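Local atomic coordinates of periplasmic binding protein (Veillonella parvula, PDB entry 4MO9), a protein that probably serves as the solute-binding component of an ABC-type uptake system, capturing a ligand, perhaps an iron complex, between two lobes. Residues R78-K83 against L276-T281; T86-E91 against P357-G362. One frame throughout, in Å; residues are numbered along the deposited sequence.

Contact 1 of 2, residues R78-K83 against L276-T281; sequences RADMWK and LGFEAT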
loop_
_atom_site.group_PDB
_atom_site.type_symbol
_atom_site.label_atom_id
_atom_site.label_comp_id
_atom_site.label_asym_id
_atom_site.label_seq_id
_atom_site.Cartn_x
_atom_site.Cartn_y
_atom_site.Cartn_z
ATOM N N ARG A 78 0.564 -8.969 -7.986
ATOM C CA ARG A 78 -0.756 -8.791 -7.401
ATOM C C ARG A 78 -1.802 -9.347 -8.364
ATOM O O ARG A 78 -2.758 -8.659 -8.725
ATOM C CB ARG A 78 -0.998 -7.303 -7.098
ATOM C CG ARG A 78 -0.164 -6.775 -5.925
ATOM C CD ARG A 78 0.198 -5.303 -6.044
ATOM N NE ARG A 78 1.464 -5.092 -6.745
ATOM C CZ ARG A 78 2.666 -5.136 -6.167
ATOM N NH1 ARG A 78 3.759 -4.929 -6.891
ATOM N NH2 ARG A 78 2.781 -5.389 -4.871
ATOM N N ALA A 79 -1.618 -10.597 -8.784
ATOM C CA ALA A 79 -2.419 -11.141 -9.881
ATOM C C ALA A 79 -3.905 -11.220 -9.551
ATOM O O ALA A 79 -4.750 -11.172 -10.452
ATOM C CB ALA A 79 -1.892 -12.505 -10.323
ATOM N N ASP A 80 -4.238 -11.351 -8.271
ATOM C CA ASP A 80 -5.651 -11.409 -7.920
ATOM C C ASP A 80 -6.327 -10.077 -8.235
ATOM O O ASP A 80 -7.464 -10.053 -8.717
ATOM C CB ASP A 80 -5.875 -11.831 -6.462
ATOM C CG ASP A 80 -5.275 -10.860 -5.468
ATOM O OD1 ASP A 80 -4.162 -10.338 -5.729
ATOM O OD2 ASP A 80 -5.920 -10.635 -4.410
HETATM N N MSE A 81 -5.621 -8.974 -7.990
HETATM C CA MSE A 81 -6.139 -7.660 -8.353
HETATM C C MSE A 81 -6.231 -7.510 -9.878
HETATM O O MSE A 81 -7.229 -7.004 -10.407
HETATM C CB MSE A 81 -5.257 -6.554 -7.763
HETATM C CG MSE A 81 -5.348 -6.425 -6.258
HETATM SE SE MSE A 81 -4.145 -5.033 -5.616
HETATM C CE MSE A 81 -4.857 -4.880 -3.805
ATOM N N TRP A 82 -5.197 -7.962 -10.583
ATOM C CA TRP A 82 -5.199 -7.919 -12.044
ATOM C C TRP A 82 -6.401 -8.650 -12.648
ATOM O O TRP A 82 -7.032 -8.132 -13.574
ATOM C CB TRP A 82 -3.888 -8.483 -12.613
ATOM C CG TRP A 82 -3.797 -8.369 -14.103
ATOM C CD1 TRP A 82 -3.755 -9.386 -15.012
ATOM C CD2 TRP A 82 -3.756 -7.152 -14.859
ATOM N NE1 TRP A 82 -3.686 -8.874 -16.291
ATOM C CE2 TRP A 82 -3.680 -7.505 -16.223
ATOM C CE3 TRP A 82 -3.764 -5.798 -14.513
ATOM C CZ2 TRP A 82 -3.616 -6.548 -17.243
ATOM C CZ3 TRP A 82 -3.711 -4.851 -15.518
ATOM C CH2 TRP A 82 -3.634 -5.230 -16.869
ATOM N N LYS A 83 -6.724 -9.841 -12.133
ATOM C CA LYS A 83 -7.879 -10.581 -12.646
ATOM C C LYS A 83 -9.171 -9.819 -12.388
ATOM O O LYS A 83 -10.040 -9.723 -13.256
ATOM C CB LYS A 83 -8.014 -11.955 -11.979
ATOM C CG LYS A 83 -6.838 -12.895 -12.134
ATOM C CD LYS A 83 -7.068 -14.140 -11.247
ATOM C CE LYS A 83 -5.781 -14.594 -10.557
ATOM N NZ LYS A 83 -6.052 -15.237 -9.244
ATOM N N LEU A 276 -5.069 -12.927 2.190
ATOM C CA LEU A 276 -6.022 -11.818 2.202
ATOM C C LEU A 276 -6.153 -11.297 0.775
ATOM O O LEU A 276 -5.365 -11.691 -0.095
ATOM C CB LEU A 276 -5.542 -10.698 3.130
ATOM C CG LEU A 276 -5.563 -11.035 4.631
ATOM C CD1 LEU A 276 -5.049 -9.832 5.440
ATOM C CD2 LEU A 276 -6.959 -11.411 5.057
ATOM N N GLY A 277 -7.141 -10.430 0.534
ATOM C CA GLY A 277 -7.339 -9.836 -0.784
ATOM C C GLY A 277 -8.603 -10.332 -1.473
ATOM O O GLY A 277 -9.540 -10.797 -0.812
ATOM N N PHE A 278 -8.629 -10.252 -2.804
ATOM C CA PHE A 278 -9.823 -10.622 -3.572
ATOM C C PHE A 278 -10.077 -12.118 -3.624
ATOM O O PHE A 278 -11.216 -12.546 -3.848
ATOM C CB PHE A 278 -9.739 -10.061 -4.995
ATOM C CG PHE A 278 -9.852 -8.565 -5.050
ATOM C CD1 PHE A 278 -11.096 -7.946 -4.927
ATOM C CD2 PHE A 278 -8.720 -7.776 -5.207
ATOM C CE1 PHE A 278 -11.206 -6.560 -4.970
ATOM C CE2 PHE A 278 -8.819 -6.389 -5.252
ATOM C CZ PHE A 278 -10.066 -5.780 -5.133
ATOM N N GLU A 279 -9.023 -12.911 -3.437
ATOM C CA GLU A 279 -9.157 -14.365 -3.438
ATOM C C GLU A 279 -8.971 -14.881 -2.031
ATOM O O GLU A 279 -7.978 -15.546 -1.729
ATOM C CB GLU A 279 -8.113 -15.008 -4.339
ATOM C CG GLU A 279 -8.064 -14.400 -5.702
ATOM C CD GLU A 279 -8.225 -15.416 -6.800
ATOM O OE1 GLU A 279 -8.168 -16.635 -6.508
ATOM O OE2 GLU A 279 -8.412 -14.989 -7.959
ATOM N N ALA A 280 -9.938 -14.579 -1.177
ATOM C CA ALA A 280 -9.840 -14.889 0.232
ATOM C C ALA A 280 -11.248 -15.078 0.748
ATOM O O ALA A 280 -12.167 -14.373 0.320
ATOM C CB ALA A 280 -9.161 -13.750 0.972
ATOM N N THR A 281 -11.426 -16.035 1.653
ATOM C CA THR A 281 -12.702 -16.193 2.332
ATOM C C THR A 281 -12.478 -16.114 3.836
ATOM O O THR A 281 -11.367 -16.360 4.314
ATOM C CB THR A 281 -13.360 -17.536 1.998
ATOM O OG1 THR A 281 -12.640 -18.591 2.645
ATOM C CG2 THR A 281 -13.368 -17.759 0.487
HETATM O O HOH W 1 -6.411 -12.588 -2.501
#
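D80, in the first turn of helix 79-88, reaches across to the loop that carries G277, F278 and E279. Its CB lies against the side chain of E279, 3.5 Å from CG. From there a chi1 of 62° sets CG between the backbone N and the carbonyl carbon and brings the carboxylate to the loop backbone, where OD2 accepts a bent hydrogen bond from the backbone N of F278 (3.2 Å, 143° at the hydrogen), met nearly end-on to its C-O bond. OD2 also accepts from a water, 2.8 Å away, that donates to the O of L276 and accepts from the N of E279, so one carboxylate oxygen is bonded to the loop backbone both directly and through a water. The helix belongs to the lobe built on the four-stranded parallel sheet, whereas the loop follows strand 259-263 of the mixed sheet; the contact thus spans the two lobes of a TroA-like binding protein, and R78 just before the helix touches the bound trimethylamine oxide. One turn further along, the NZ of K83 forms a salt bridge with OE2 of E279 at 2.7 Å, arriving from above the carboxylate plane; Y266 OH is a second partner of this amine. A glutamine in place of E279 would probably leave the K83 ammonium without its opposing charge across the lobes. CG of selenomethionine M81 meets the edge of the F278 ring in its plane, 3.6 Å from F278 CE2, while H84 stacks on that ring.

Contact 2 of 2, residues T86-E91 against P357-G362; sequences TAEMPE and PFSYSG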
loop_
_atom_site.group_PDB
_atom_site.type_symbol
_atom_site.label_atom_id
_atom_site.label_comp_id
_atom_site.label_asym_id
_atom_site.label_seq_id
_atom_site.Cartn_x
_atom_site.Cartn_y
_atom_site.Cartn_z
ATOM N N THR A 86 -9.288 -6.457 -14.525
ATOM C CA THR A 86 -9.441 -6.698 -15.961
ATOM C C THR A 86 -10.806 -7.299 -16.279
ATOM O O THR A 86 -11.366 -7.055 -17.349
ATOM C CB THR A 86 -8.296 -7.566 -16.549
ATOM O OG1 THR A 86 -8.190 -8.801 -15.835
ATOM C CG2 THR A 86 -6.983 -6.825 -16.457
ATOM N N ALA A 87 -11.352 -8.061 -15.340
ATOM C CA ALA A 87 -12.684 -8.629 -15.514
ATOM C C ALA A 87 -13.710 -7.513 -15.663
ATOM O O ALA A 87 -14.625 -7.603 -16.487
ATOM C CB ALA A 87 -13.044 -9.526 -14.339
ATOM N N GLU A 88 -13.548 -6.460 -14.870
ATOM C CA GLU A 88 -14.517 -5.369 -14.853
ATOM C C GLU A 88 -14.157 -4.252 -15.833
ATOM O O GLU A 88 -15.019 -3.471 -16.237
ATOM C CB GLU A 88 -14.684 -4.831 -13.425
ATOM C CG GLU A 88 -14.986 -5.946 -12.414
ATOM C CD GLU A 88 -15.445 -5.437 -11.058
ATOM O OE1 GLU A 88 -15.225 -4.241 -10.755
ATOM O OE2 GLU A 88 -16.029 -6.244 -10.295
HETATM N N MSE A 89 -12.881 -4.190 -16.215
HETATM C CA MSE A 89 -12.387 -3.172 -17.142
HETATM C C MSE A 89 -11.412 -3.823 -18.129
HETATM O O MSE A 89 -10.207 -3.615 -18.040
HETATM C CB MSE A 89 -11.685 -2.056 -16.359
HETATM C CG MSE A 89 -11.223 -0.890 -17.201
HETATM SE SE MSE A 89 -10.547 0.532 -16.065
HETATM C CE MSE A 89 -12.304 1.214 -15.501
ATOM N N PRO A 90 -11.934 -4.638 -19.064
ATOM C CA PRO A 90 -11.077 -5.448 -19.945
ATOM C C PRO A 90 -10.107 -4.639 -20.804
ATOM O O PRO A 90 -9.101 -5.184 -21.262
ATOM C CB PRO A 90 -12.079 -6.206 -20.830
ATOM C CG PRO A 90 -13.386 -5.458 -20.688
ATOM C CD PRO A 90 -13.367 -4.889 -19.298
ATOM N N GLU A 91 -10.390 -3.357 -21.005
ATOM C CA GLU A 91 -9.517 -2.525 -21.826
ATOM C C GLU A 91 -8.132 -2.370 -21.212
ATOM O O GLU A 91 -7.185 -1.990 -21.900
ATOM C CB GLU A 91 -10.139 -1.148 -22.043
ATOM C CG GLU A 91 -11.413 -1.156 -22.859
ATOM C CD GLU A 91 -12.083 0.201 -22.869
ATOM O OE1 GLU A 91 -12.617 0.604 -21.810
ATOM O OE2 GLU A 91 -12.061 0.869 -23.928
ATOM N N PRO A 357 -13.431 2.493 -10.041
ATOM C CA PRO A 357 -14.286 1.845 -11.036
ATOM C C PRO A 357 -14.323 0.322 -10.856
ATOM O O PRO A 357 -14.901 -0.371 -11.698
ATOM C CB PRO A 357 -13.595 2.187 -12.351
ATOM C CG PRO A 357 -12.145 2.273 -11.996
ATOM C CD PRO A 357 -12.099 2.828 -10.584
ATOM N N PHE A 358 -13.713 -0.183 -9.793
ATOM C CA PHE A 358 -13.688 -1.625 -9.532
ATOM C C PHE A 358 -14.559 -1.928 -8.313
ATOM O O PHE A 358 -14.569 -1.146 -7.356
ATOM C CB PHE A 358 -12.247 -2.094 -9.280
ATOM C CG PHE A 358 -11.248 -1.556 -10.282
ATOM C CD1 PHE A 358 -11.302 -1.944 -11.614
ATOM C CD2 PHE A 358 -10.254 -0.674 -9.885
ATOM C CE1 PHE A 358 -10.386 -1.448 -12.538
ATOM C CE2 PHE A 358 -9.335 -0.172 -10.796
ATOM C CZ PHE A 358 -9.402 -0.561 -12.128
ATOM N N SER A 359 -15.293 -3.040 -8.335
ATOM C CA SER A 359 -16.180 -3.364 -7.221
ATOM C C SER A 359 -15.392 -3.825 -5.998
ATOM O O SER A 359 -14.377 -4.526 -6.113
ATOM C CB SER A 359 -17.183 -4.447 -7.620
ATOM O OG SER A 359 -16.513 -5.654 -7.947
ATOM N N TYR A 360 -15.852 -3.422 -4.820
ATOM C CA TYR A 360 -15.229 -3.879 -3.591
ATOM C C TYR A 360 -15.658 -5.312 -3.275
ATOM O O TYR A 360 -16.830 -5.652 -3.437
ATOM C CB TYR A 360 -15.601 -2.959 -2.429
ATOM C CG TYR A 360 -15.022 -3.415 -1.110
ATOM C CD1 TYR A 360 -13.666 -3.276 -0.843
ATOM C CD2 TYR A 360 -15.828 -3.995 -0.140
ATOM C CE1 TYR A 360 -13.124 -3.695 0.357
ATOM C CE2 TYR A 360 -15.299 -4.419 1.065
ATOM C CZ TYR A 360 -13.946 -4.263 1.309
ATOM O OH TYR A 360 -13.420 -4.693 2.513
ATOM N N SER A 361 -14.700 -6.137 -2.849
ATOM C CA SER A 361 -14.972 -7.470 -2.290
ATOM C C SER A 361 -13.693 -8.050 -1.679
ATOM O O SER A 361 -12.656 -7.384 -1.651
ATOM C CB SER A 361 -15.530 -8.434 -3.338
ATOM O OG SER A 361 -14.529 -8.786 -4.265
ATOM N N GLY A 362 -13.767 -9.278 -1.177
ATOM C CA GLY A 362 -12.604 -9.918 -0.584
ATOM C C GLY A 362 -12.449 -9.612 0.897
ATOM O O GLY A 362 -13.345 -9.021 1.506
#
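Hydrogen bonds from S359 to the E88 carboxylate, beside apolar packing of M89 on P357 and F358, join the C-terminal end of helix 79-88 to the loop that leads from helix 344-355 into strand 365-367. E88, the last residue of the helix, stretches its side chain out beyond CG and turns both carboxylate oxygens to S359. OE1 takes the backbone N-H of S359 on its syn lone pair, in a nearly straight bond of 2.7 Å (161° at the hydrogen), and OE2 accepts from the hydroxyl OG of S359 at 2.5 Å, so short that the exact length is doubtful. Engaged through both oxygens, the carboxylate is probably kept from turning by one residue. A chi1 of 63° places OG between the backbone N and the carbonyl carbon of S359, which brings the hydroxyl to OE2 while the N-H meets OE1. The loop is the path by which the chain, having left helix 344-355, passes the first lobe and enters the edge strand of the mixed sheet in the second. Next to the polar pair lies selenomethionine M89, whose CE packs 3.5 Å from CB of P357. Its SE approaches the F358 ring obliquely, 4.0 Å from CE1, in a Met-aromatic contact. CG of P357 sits over the centre of one face of that ring, 3.8 Å above its plane. Beyond the two segments, F85 stacks with F358, and F52 and S56 of helix 52-59 also touch it.

Contacts 1 and 2 lie about 11 Å apart, centre to centre, on the same side of the chain's centre, and both draw on helix 79-88: contact 1 uses its start, contact 2 its end. Along the chain the order is 78-83, 86-91, 276-281, 357-362, so the two pairings cross. The two loops also touch each other, CD1 of F278 lying 3.6 Å from OG of S361, and G277 is joined to I363 by backbone hydrogen bonds. One helix of the first lobe thus meets, at both its ends, loops connected to the mixed sheet of the second, so that the two contacts together bridge the lobes.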